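Local atomic coordinates of glycoside hydrolase family 81 (Clostridium thermocellum, PDB entry 6FOP), a protein that probably hydrolyses beta-1,3-glucans such as laminarin, as a family 81 glycoside hydrolase of the Clostridium thermocellum cellulosome. Residues Glu377-Ala382 / Lys389-Asp394; Asn414-His419 / Ile451-Asn456; Tyr534-Tyr539 / Pro592-Gln597. All coordinates share one frame; numbering follows the deposited sequence.

Interaction 1 (Glu377-Ala382 / Lys389-Asp394); sequences EDWFTA and KLFYYD. With CA (calcium ion), chain C; CA (calcium ion), chain D.
Trp379 lies across Lys389 so that the lysine CA sits over one face of the indole, 3.6 Å from the centroid of the six-membered ring and only 11° off its normal, a CH-pi contact. The lysine chain keeps along the ring through CB and CG, CG lying 3.8 Å from Trp379 CE2, before its end leads away. Farther along the strand, the Phe391 ring is tilted 50° against the indole and brings CE2 to the edge of the Phe380 ring, 4.0 Å from Phe380 CD1.

The polar half is organised by two calcium ions. With CG of Asp378 anti to the backbone N (chi1 -173°), the carboxylate turns back beside its own carbonyl; OD1 and O of Asp378 therefore grip the chain C ion together, joined by Thr381 O and by Lys389 O, the latter 2.3 Å from the metal. OD1 bridges to the chain D ion, which Asp378 OD2 binds at 2.6 Å amid four waters. Glu386, in the connecting loop, binds both ions. Lys389 and Leu390 form a G1 beta bulge opposite Tyr403, and a water links Trp379 O to Phe391 N.

Asp378 O and Lys389 O stand just 3.1 Å apart, a pairing that would probably be unfavourable without the shared cation. Calcium thus ties the end of helix 362-379 to the start of strand 390-394.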
loop_
_atom_site.group_PDB
_atom_site.type_symbol
_atom_site.label_atom_id
_atom_site.label_comp_id
_atom_site.label_asym_id
_atom_site.label_seq_id
_atom_site.Cartn_x
_atom_site.Cartn_y
_atom_site.Cartn_z
ATOM N N GLU A 377 2.203 -3.402 -27.296
ATOM C CA GLU A 377 1.826 -4.588 -28.064
ATOM C C GLU A 377 2.980 -5.610 -28.040
ATOM O O GLU A 377 2.747 -6.800 -27.905
ATOM C CB GLU A 377 1.438 -4.205 -29.492
ATOM C CG GLU A 377 0.177 -3.344 -29.561
ATOM C CD GLU A 377 -0.103 -2.748 -30.924
ATOM O OE1 GLU A 377 0.452 -3.238 -31.926
ATOM O OE2 GLU A 377 -0.920 -1.801 -30.984
ATOM N N ASP A 378 4.223 -5.134 -28.085
ATOM C CA ASP A 378 5.404 -6.015 -27.984
ATOM C C ASP A 378 5.450 -6.654 -26.569
ATOM O O ASP A 378 5.479 -7.885 -26.425
ATOM C CB ASP A 378 6.699 -5.240 -28.337
ATOM C CG ASP A 378 7.929 -6.125 -28.419
ATOM O OD1 ASP A 378 7.929 -7.308 -27.964
ATOM O OD2 ASP A 378 8.941 -5.641 -28.988
ATOM N N TRP A 379 5.424 -5.823 -25.538
ATOM C CA TRP A 379 5.460 -6.362 -24.179
ATOM C C TRP A 379 4.343 -7.351 -23.936
ATOM O O TRP A 379 4.544 -8.318 -23.198
ATOM C CB TRP A 379 5.444 -5.241 -23.131
ATOM C CG TRP A 379 6.794 -4.606 -22.872
ATOM C CD1 TRP A 379 7.309 -3.465 -23.441
ATOM C CD2 TRP A 379 7.795 -5.073 -21.973
ATOM N NE1 TRP A 379 8.545 -3.213 -22.946
ATOM C CE2 TRP A 379 8.864 -4.175 -22.024
ATOM C CE3 TRP A 379 7.875 -6.163 -21.101
ATOM C CZ2 TRP A 379 10.024 -4.357 -21.260
ATOM C CZ3 TRP A 379 9.003 -6.338 -20.358
ATOM C CH2 TRP A 379 10.056 -5.437 -20.416
ATOM N N PHE A 380 3.154 -7.087 -24.501
ATOM C CA PHE A 380 1.971 -7.904 -24.281
ATOM C C PHE A 380 1.861 -9.114 -25.199
ATOM O O PHE A 380 0.811 -9.762 -25.225
ATOM C CB PHE A 380 0.677 -7.049 -24.358
ATOM C CG PHE A 380 0.531 -6.001 -23.293
ATOM C CD1 PHE A 380 1.204 -6.077 -22.069
ATOM C CD2 PHE A 380 -0.330 -4.932 -23.501
ATOM C CE1 PHE A 380 1.023 -5.108 -21.094
ATOM C CE2 PHE A 380 -0.515 -3.976 -22.534
ATOM C CZ PHE A 380 0.167 -4.061 -21.325
ATOM N N THR A 381 2.953 -9.425 -25.914
ATOM C CA THR A 381 3.056 -10.618 -26.746
ATOM C C THR A 381 4.365 -11.350 -26.409
ATOM O O THR A 381 5.434 -10.759 -26.428
ATOM C CB THR A 381 3.084 -10.222 -28.236
ATOM O OG1 THR A 381 1.930 -9.420 -28.534
ATOM C CG2 THR A 381 3.080 -11.451 -29.113
ATOM N N ALA A 382 4.264 -12.628 -26.069
ATOM C CA ALA A 382 5.429 -13.464 -25.789
ATOM C C ALA A 382 5.660 -14.369 -26.985
ATOM O O ALA A 382 4.962 -15.367 -27.172
ATOM C CB ALA A 382 5.196 -14.295 -24.510
ATOM N N LYS A 389 11.074 -8.142 -23.577
ATOM C CA LYS A 389 9.797 -7.532 -23.845
ATOM C C LYS A 389 8.725 -8.605 -23.954
ATOM O O LYS A 389 8.101 -8.813 -24.981
ATOM C CB LYS A 389 9.800 -6.561 -25.046
ATOM C CG LYS A 389 10.852 -5.482 -24.968
ATOM C CD LYS A 389 10.745 -4.535 -26.164
ATOM C CE LYS A 389 11.672 -3.342 -25.999
ATOM N NZ LYS A 389 13.108 -3.722 -25.871
ATOM N N LEU A 390 8.516 -9.251 -22.812
ATOM C CA LEU A 390 7.521 -10.311 -22.683
ATOM C C LEU A 390 7.194 -10.488 -21.210
ATOM O O LEU A 390 7.975 -10.071 -20.327
ATOM C CB LEU A 390 8.020 -11.645 -23.276
ATOM C CG LEU A 390 9.278 -12.183 -22.564
ATOM C CD1 LEU A 390 8.960 -13.263 -21.540
ATOM C CD2 LEU A 390 10.383 -12.585 -23.482
ATOM N N PHE A 391 6.040 -11.095 -20.970
ATOM C CA PHE A 391 5.603 -11.493 -19.629
ATOM C C PHE A 391 5.574 -13.004 -19.495
ATOM O O PHE A 391 5.062 -13.699 -20.369
ATOM C CB PHE A 391 4.231 -10.877 -19.263
ATOM C CG PHE A 391 4.319 -9.389 -18.962
ATOM C CD1 PHE A 391 4.748 -8.939 -17.723
ATOM C CD2 PHE A 391 4.055 -8.446 -19.945
ATOM C CE1 PHE A 391 4.879 -7.592 -17.457
ATOM C CE2 PHE A 391 4.181 -7.099 -19.677
ATOM C CZ PHE A 391 4.620 -6.671 -18.448
ATOM N N TYR A 392 6.116 -13.474 -18.370
ATOM C CA TYR A 392 6.191 -14.880 -17.991
ATOM C C TYR A 392 5.310 -15.112 -16.776
ATOM O O TYR A 392 5.333 -14.316 -15.844
ATOM C CB TYR A 392 7.661 -15.183 -17.628
ATOM C CG TYR A 392 7.904 -16.506 -16.958
ATOM C CD1 TYR A 392 8.091 -17.649 -17.701
ATOM C CD2 TYR A 392 7.994 -16.600 -15.571
ATOM C CE1 TYR A 392 8.319 -18.865 -17.092
ATOM C CE2 TYR A 392 8.228 -17.813 -14.949
ATOM C CZ TYR A 392 8.405 -18.945 -15.714
ATOM O OH TYR A 392 8.647 -20.169 -15.126
ATOM N N TYR A 393 4.571 -16.220 -16.761
ATOM C CA TYR A 393 3.750 -16.565 -15.597
ATOM C C TYR A 393 4.449 -17.659 -14.800
ATOM O O TYR A 393 4.729 -18.754 -15.331
ATOM C CB TYR A 393 2.379 -17.056 -16.026
ATOM C CG TYR A 393 1.480 -17.367 -14.855
ATOM C CD1 TYR A 393 0.868 -16.363 -14.118
ATOM C CD2 TYR A 393 1.208 -18.662 -14.493
ATOM C CE1 TYR A 393 0.062 -16.651 -13.037
ATOM C CE2 TYR A 393 0.414 -18.947 -13.411
ATOM C CZ TYR A 393 -0.172 -17.946 -12.689
ATOM O OH TYR A 393 -0.991 -18.299 -11.631
ATOM N N ASP A 394 4.782 -17.333 -13.548
ATOM C CA ASP A 394 5.302 -18.302 -12.595
ATOM C C ASP A 394 4.116 -18.977 -11.915
ATOM O O ASP A 394 3.323 -18.299 -11.275
ATOM C CB ASP A 394 6.203 -17.588 -11.591
ATOM C CG ASP A 394 6.766 -18.526 -10.525
ATOM O OD1 ASP A 394 5.994 -19.064 -9.712
ATOM O OD2 ASP A 394 7.987 -18.732 -10.516
HETATM CA CA CA C . 7.201 -9.353 -27.075
HETATM CA CA CA D . 9.979 -7.974 -29.366
HETATM O O HOH W 1 4.017 -11.119 -22.992
HETATM O O HOH W 2 11.264 -6.700 -30.799
HETATM O O HOH W 3 11.642 -7.915 -27.926
HETATM O O HOH W 4 8.345 -8.323 -31.046
HETATM O O HOH W 5 11.011 -9.650 -30.759
#

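Interaction 2 (Asn414-His419 / Ile451-Asn456); sequences NDHHFH and IKDIAN
Ile454 lays its CG2 methyl against the first turn of helix 416-433, 3.6 Å from His416 O and 3.7 Å from His416 CB, where it also touches the peptide leading into His417. Its CG1 arm sits between the backbone N and the carbonyl carbon (chi1 67°), which brings CD1 to 4.0 Å from His417 CA. One isoleucine thus fills the closest approach of the two backbones with both of its branches.

Beside this apolar patch, His416 ND1 donates to Asp453 OD2 over 2.7 Å, a nearly straight bond of 163°. The carboxylate oxygen lies almost in the imidazole plane and is met on its syn side, while the ring and carboxylate planes are turned 32° from each other. Both histidine nitrogens are engaged, since NE2 is bonded to Ser409 O, and this should fix the rotation of the ring. The other oxygen of Asp453 is engaged too: OD1 takes a salt bridge from Arg468, a calcium-site residue, and hydrogen bonds from Thr399 OG1 and Leu400 N. The His417 ring heads elsewhere, to Gln491.

A buried His-carboxylate hydrogen bond therefore joins the beginning of helix 416-433 to the end of helix 440-455. These antiparallel neighbours form a helical hairpin of the kind from which the (alpha/alpha)6 barrel of family 81 C-terminal domains is built.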
loop_
_atom_site.group_PDB
_atom_site.type_symbol
_atom_site.label_atom_id
_atom_site.label_comp_id
_atom_site.label_asym_id
_atom_site.label_seq_id
_atom_site.Cartn_x
_atom_site.Cartn_y
_atom_site.Cartn_z
ATOM N N ASN A 414 9.784 -8.155 -5.924
ATOM C CA ASN A 414 9.708 -6.759 -5.494
ATOM C C ASN A 414 8.944 -5.879 -6.494
ATOM O O ASN A 414 9.052 -6.070 -7.702
ATOM C CB ASN A 414 11.088 -6.133 -5.355
ATOM C CG ASN A 414 11.931 -6.736 -4.249
ATOM O OD1 ASN A 414 11.428 -7.288 -3.271
ATOM N ND2 ASN A 414 13.249 -6.646 -4.426
ATOM N N ASP A 415 8.184 -4.921 -5.974
ATOM C CA ASP A 415 7.912 -3.701 -6.736
ATOM C C ASP A 415 6.999 -3.856 -7.954
ATOM O O ASP A 415 7.013 -2.986 -8.833
ATOM C CB ASP A 415 9.216 -3.027 -7.219
ATOM C CG ASP A 415 10.168 -2.635 -6.098
ATOM O OD1 ASP A 415 9.818 -2.795 -4.929
ATOM O OD2 ASP A 415 11.296 -2.185 -6.414
ATOM N N HIS A 416 6.180 -4.897 -8.052
ATOM C CA HIS A 416 5.419 -5.023 -9.292
ATOM C C HIS A 416 4.469 -3.844 -9.503
ATOM O O HIS A 416 4.192 -3.465 -10.649
ATOM C CB HIS A 416 4.642 -6.336 -9.374
ATOM C CG HIS A 416 5.514 -7.526 -9.627
ATOM N ND1 HIS A 416 5.007 -8.739 -10.040
ATOM C CD2 HIS A 416 6.849 -7.699 -9.512
ATOM C CE1 HIS A 416 6.000 -9.600 -10.201
ATOM N NE2 HIS A 416 7.128 -8.995 -9.877
ATOM N N HIS A 417 3.903 -3.326 -8.424
ATOM C CA HIS A 417 3.026 -2.155 -8.537
ATOM C C HIS A 417 3.765 -0.939 -9.107
ATOM O O HIS A 417 3.217 -0.239 -9.975
ATOM C CB HIS A 417 2.277 -1.862 -7.213
ATOM C CG HIS A 417 3.155 -1.523 -6.037
ATOM N ND1 HIS A 417 4.436 -1.993 -5.879
ATOM C CD2 HIS A 417 2.905 -0.757 -4.958
ATOM C CE1 HIS A 417 4.935 -1.529 -4.747
ATOM N NE2 HIS A 417 4.023 -0.776 -4.168
ATOM N N PHE A 418 5.010 -0.715 -8.660
ATOM C CA PHE A 418 5.791 0.413 -9.169
ATOM C C PHE A 418 6.036 0.223 -10.670
ATOM O O PHE A 418 5.894 1.176 -11.459
ATOM C CB PHE A 418 7.158 0.490 -8.494
ATOM C CG PHE A 418 7.131 0.696 -6.991
ATOM C CD1 PHE A 418 6.066 1.281 -6.335
ATOM C CD2 PHE A 418 8.261 0.366 -6.258
ATOM C CE1 PHE A 418 6.139 1.545 -4.975
ATOM C CE2 PHE A 418 8.313 0.585 -4.902
ATOM C CZ PHE A 418 7.251 1.183 -4.268
ATOM N N HIS A 419 6.475 -0.963 -11.072
ATOM C CA HIS A 419 6.818 -1.174 -12.473
ATOM C C HIS A 419 5.569 -1.103 -13.336
ATOM O O HIS A 419 5.520 -0.402 -14.361
ATOM C CB HIS A 419 7.438 -2.543 -12.716
ATOM C CG HIS A 419 8.804 -2.776 -12.170
ATOM N ND1 HIS A 419 9.253 -2.397 -10.926
ATOM C CD2 HIS A 419 9.809 -3.488 -12.722
ATOM C CE1 HIS A 419 10.483 -2.862 -10.752
ATOM N NE2 HIS A 419 10.835 -3.525 -11.823
ATOM N N ILE A 451 -3.075 -5.737 -14.084
ATOM C CA ILE A 451 -3.873 -5.271 -12.951
ATOM C C ILE A 451 -4.039 -6.403 -11.917
ATOM O O ILE A 451 -3.843 -6.178 -10.715
ATOM C CB ILE A 451 -5.259 -4.729 -13.369
ATOM C CG1 ILE A 451 -5.089 -3.548 -14.346
ATOM C CG2 ILE A 451 -6.073 -4.319 -12.125
ATOM C CD1 ILE A 451 -6.391 -2.997 -14.880
ATOM N N LYS A 452 -4.362 -7.602 -12.389
ATOM C CA LYS A 452 -4.552 -8.737 -11.498
ATOM C C LYS A 452 -3.271 -9.144 -10.814
ATOM O O LYS A 452 -3.312 -9.574 -9.647
ATOM C CB LYS A 452 -5.208 -9.945 -12.196
ATOM C CG LYS A 452 -6.658 -9.728 -12.515
ATOM C CD LYS A 452 -7.229 -10.891 -13.311
ATOM C CE LYS A 452 -8.744 -10.875 -13.312
ATOM N NZ LYS A 452 -9.290 -11.383 -12.035
ATOM N N ASP A 453 -2.118 -9.045 -11.467
ATOM C CA ASP A 453 -0.904 -9.383 -10.766
ATOM C C ASP A 453 -0.693 -8.490 -9.534
ATOM O O ASP A 453 -0.297 -8.991 -8.485
ATOM C CB ASP A 453 0.330 -9.308 -11.668
ATOM C CG ASP A 453 1.595 -9.710 -10.932
ATOM O OD1 ASP A 453 1.768 -10.933 -10.644
ATOM O OD2 ASP A 453 2.395 -8.807 -10.615
ATOM N N ILE A 454 -0.962 -7.178 -9.648
ATOM C CA ILE A 454 -0.661 -6.262 -8.552
ATOM C C ILE A 454 -1.826 -5.985 -7.619
ATOM O O ILE A 454 -1.599 -5.608 -6.470
ATOM C CB ILE A 454 -0.084 -4.933 -9.059
ATOM C CG1 ILE A 454 -1.108 -4.095 -9.865
ATOM C CG2 ILE A 454 1.192 -5.225 -9.853
ATOM C CD1 ILE A 454 -0.577 -2.728 -10.280
ATOM N N ALA A 455 -3.047 -6.230 -8.085
ATOM C CA ALA A 455 -4.272 -5.756 -7.437
ATOM C C ALA A 455 -5.494 -6.592 -7.853
ATOM O O ALA A 455 -6.552 -6.061 -8.115
ATOM C CB ALA A 455 -4.488 -4.280 -7.715
ATOM N N ASN A 456 -5.345 -7.920 -7.826
ATOM C CA ASN A 456 -6.473 -8.791 -8.161
ATOM C C ASN A 456 -7.610 -8.553 -7.135
ATOM O O ASN A 456 -7.385 -8.616 -5.920
ATOM C CB ASN A 456 -6.063 -10.255 -8.168
ATOM C CG ASN A 456 -7.181 -11.180 -8.598
ATOM O OD1 ASN A 456 -8.156 -10.774 -9.241
ATOM N ND2 ASN A 456 -7.077 -12.431 -8.179
#

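Interaction 3 (Tyr534-Tyr539 / Pro592-Gln597); sequences YWFDLY and PNYIKQ
Leu538 and Tyr594 bring the backbones nearest, yet their CA atoms remain 7.0 Å apart, and side chains bridge the interval. The chain leaving helix 514-534 turns at Asp537, which has a positive phi of 39°; Phe536 just before this turn and Leu538 just after it both meet the first turn of helix 592-606.

Tyr594 reaches across from the helix, its CG anti to the backbone N (chi1 -179°). Leu538 CD2 packs over one face of the tyrosine ring, off centre toward the rim: it is 3.4 Å from Tyr594 CG and makes a CH-pi contact. The outer part of the ring meets Phe536, whose CD1 is 3.6 Å from Tyr594 CE2; the two rings are inclined at 50° in an oblique pairing. Phe536 O adds a close approach, 3.3 Å from Tyr594 CE1. The hydroxyl is bonded to Asn550 O and Asn598 ND2, so it has polar partners although it also lies against Phe536 CD1.

Phe536 also touches Val531 of helix 514-534, and Tyr621 of helix 615-622 touches Tyr594. The tyrosine thereby joins the loop between helix 514-534 and strand 554-556 to helix 592-606, which also carries the nickel ligands Glu601 and Glu605.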
loop_
_atom_site.group_PDB
_atom_site.type_symbol
_atom_site.label_atom_id
_atom_site.label_comp_id
_atom_site.label_asym_id
_atom_site.label_seq_id
_atom_site.Cartn_x
_atom_site.Cartn_y
_atom_site.Cartn_z
ATOM N N TYR A 534 1.580 8.506 7.523
ATOM C CA TYR A 534 2.823 7.778 7.848
ATOM C C TYR A 534 4.032 8.295 7.082
ATOM O O TYR A 534 5.150 8.058 7.486
ATOM C CB TYR A 534 2.633 6.250 7.705
ATOM C CG TYR A 534 1.345 5.806 8.371
ATOM C CD1 TYR A 534 1.103 6.062 9.724
ATOM C CD2 TYR A 534 0.343 5.212 7.639
ATOM C CE1 TYR A 534 -0.106 5.745 10.313
ATOM C CE2 TYR A 534 -0.870 4.887 8.194
ATOM C CZ TYR A 534 -1.105 5.154 9.539
ATOM O OH TYR A 534 -2.331 4.844 10.103
ATOM N N TRP A 535 3.801 8.972 5.958
ATOM C CA TRP A 535 4.892 9.628 5.212
ATOM C C TRP A 535 5.010 11.128 5.489
ATOM O O TRP A 535 6.102 11.639 5.720
ATOM C CB TRP A 535 4.730 9.373 3.692
ATOM C CG TRP A 535 5.235 8.031 3.204
ATOM C CD1 TRP A 535 6.414 7.788 2.645
ATOM C CD2 TRP A 535 4.564 6.741 3.289
ATOM N NE1 TRP A 535 6.551 6.469 2.307
ATOM C CE2 TRP A 535 5.421 5.795 2.692
ATOM C CE3 TRP A 535 3.320 6.308 3.761
ATOM C CZ2 TRP A 535 5.074 4.447 2.555
ATOM C CZ3 TRP A 535 2.985 4.962 3.638
ATOM C CH2 TRP A 535 3.873 4.048 3.067
ATOM N N PHE A 536 3.877 11.830 5.508
ATOM C CA PHE A 536 3.901 13.285 5.676
ATOM C C PHE A 536 3.457 13.792 7.050
ATOM O O PHE A 536 3.684 14.966 7.353
ATOM C CB PHE A 536 3.029 13.965 4.617
ATOM C CG PHE A 536 3.451 13.710 3.192
ATOM C CD1 PHE A 536 4.783 13.761 2.830
ATOM C CD2 PHE A 536 2.506 13.455 2.194
ATOM C CE1 PHE A 536 5.181 13.531 1.519
ATOM C CE2 PHE A 536 2.897 13.253 0.863
ATOM C CZ PHE A 536 4.242 13.263 0.539
ATOM N N ASP A 537 2.821 12.919 7.852
ATOM C CA ASP A 537 2.289 13.289 9.185
ATOM C C ASP A 537 1.675 14.699 9.168
ATOM O O ASP A 537 2.059 15.594 9.932
ATOM C CB ASP A 537 3.384 13.174 10.271
ATOM C CG ASP A 537 2.856 13.309 11.685
ATOM O OD1 ASP A 537 1.651 13.174 11.904
ATOM O OD2 ASP A 537 3.706 13.519 12.600
ATOM N N LEU A 538 0.684 14.880 8.303
ATOM C CA LEU A 538 0.033 16.187 8.175
ATOM C C LEU A 538 -0.619 16.680 9.451
ATOM O O LEU A 538 -0.682 17.879 9.690
ATOM C CB LEU A 538 -0.995 16.183 7.042
ATOM C CG LEU A 538 -0.517 15.919 5.624
ATOM C CD1 LEU A 538 -1.682 16.130 4.677
ATOM C CD2 LEU A 538 0.624 16.842 5.254
ATOM N N TYR A 539 -1.100 15.745 10.268
ATOM C CA TYR A 539 -1.822 16.110 11.498
ATOM C C TYR A 539 -0.862 16.302 12.696
ATOM O O TYR A 539 -1.298 16.644 13.788
ATOM C CB TYR A 539 -2.894 15.058 11.788
ATOM C CG TYR A 539 -3.933 14.990 10.700
ATOM C CD1 TYR A 539 -5.035 15.846 10.705
ATOM C CD2 TYR A 539 -3.796 14.107 9.639
ATOM C CE1 TYR A 539 -5.975 15.802 9.682
ATOM C CE2 TYR A 539 -4.720 14.071 8.604
ATOM C CZ TYR A 539 -5.810 14.899 8.641
ATOM O OH TYR A 539 -6.712 14.832 7.598
ATOM N N PRO A 592 -1.408 23.232 1.839
ATOM C CA PRO A 592 -0.341 24.056 1.218
ATOM C C PRO A 592 0.747 24.498 2.199
ATOM O O PRO A 592 1.883 24.657 1.780
ATOM C CB PRO A 592 -1.068 25.260 0.663
ATOM C CG PRO A 592 -2.485 24.972 0.739
ATOM C CD PRO A 592 -2.751 23.781 1.589
ATOM N N ASN A 593 0.402 24.708 3.481
ATOM C CA ASN A 593 1.417 25.048 4.472
ATOM C C ASN A 593 2.415 23.912 4.654
ATOM O O ASN A 593 3.581 24.167 4.923
ATOM C CB ASN A 593 0.781 25.460 5.805
ATOM C CG ASN A 593 -0.068 26.711 5.675
ATOM O OD1 ASN A 593 -1.222 26.749 6.103
ATOM N ND2 ASN A 593 0.501 27.735 5.069
ATOM N N TYR A 594 1.948 22.660 4.537
ATOM C CA TYR A 594 2.864 21.525 4.614
ATOM C C TYR A 594 3.804 21.510 3.406
ATOM O O TYR A 594 4.986 21.198 3.551
ATOM C CB TYR A 594 2.141 20.165 4.756
ATOM C CG TYR A 594 3.144 19.029 4.853
ATOM C CD1 TYR A 594 3.859 18.803 6.034
ATOM C CD2 TYR A 594 3.439 18.227 3.746
ATOM C CE1 TYR A 594 4.834 17.810 6.102
ATOM C CE2 TYR A 594 4.412 17.233 3.805
ATOM C CZ TYR A 594 5.088 17.010 5.007
ATOM O OH TYR A 594 6.052 16.036 5.067
ATOM N N ILE A 595 3.295 21.836 2.209
ATOM C CA ILE A 595 4.192 21.933 1.034
ATOM C C ILE A 595 5.380 22.877 1.369
ATOM O O ILE A 595 6.547 22.547 1.168
ATOM C CB ILE A 595 3.451 22.525 -0.212
ATOM C CG1 ILE A 595 2.281 21.664 -0.719
ATOM C CG2 ILE A 595 4.439 22.836 -1.326
ATOM C CD1 ILE A 595 2.703 20.386 -1.358
ATOM N N LYS A 596 5.056 24.045 1.914
ATOM C CA LYS A 596 6.069 25.032 2.306
ATOM C C LYS A 596 7.040 24.472 3.349
ATOM O O LYS A 596 8.245 24.549 3.170
ATOM C CB LYS A 596 5.394 26.317 2.794
ATOM C CG LYS A 596 6.367 27.437 3.151
ATOM C CD LYS A 596 7.284 27.777 1.986
ATOM C CE LYS A 596 7.877 29.184 2.034
ATOM N NZ LYS A 596 9.083 29.341 1.161
ATOM N N GLN A 597 6.508 23.850 4.408
ATOM C CA GLN A 597 7.343 23.273 5.464
ATOM C C GLN A 597 8.242 22.158 4.942
ATOM O O GLN A 597 9.404 22.025 5.353
ATOM C CB GLN A 597 6.475 22.723 6.593
ATOM C CG GLN A 597 5.744 23.748 7.434
ATOM C CD GLN A 597 4.797 23.092 8.436
ATOM O OE1 GLN A 597 4.119 22.113 8.136
ATOM N NE2 GLN A 597 4.760 23.626 9.639
#

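How the interactions relate
The three contacts follow one another along the chain without interleaving, all within the family 81 C-terminal domain. Interactions 1 and 2 are neighbours, their centres 15 Å apart, and helix 440-455 connects them: it supplies one side of interaction 2, while its residues Met446 and Val447 touch Phe380 of interaction 1. The centre of interaction 3 is about 28 Å from that of interaction 2 and about 40 Å from that of interaction 1, across the chain's centre from the latter. Helix 514-534 spans part of that gap, touching Ile451 and Ala455 of interaction 2 and running into segment 534-539. A calcium-bound contact, a His-carboxylate hydrogen bond beside an apolar patch, and a mostly apolar contact thus join successive parts of one helical domain.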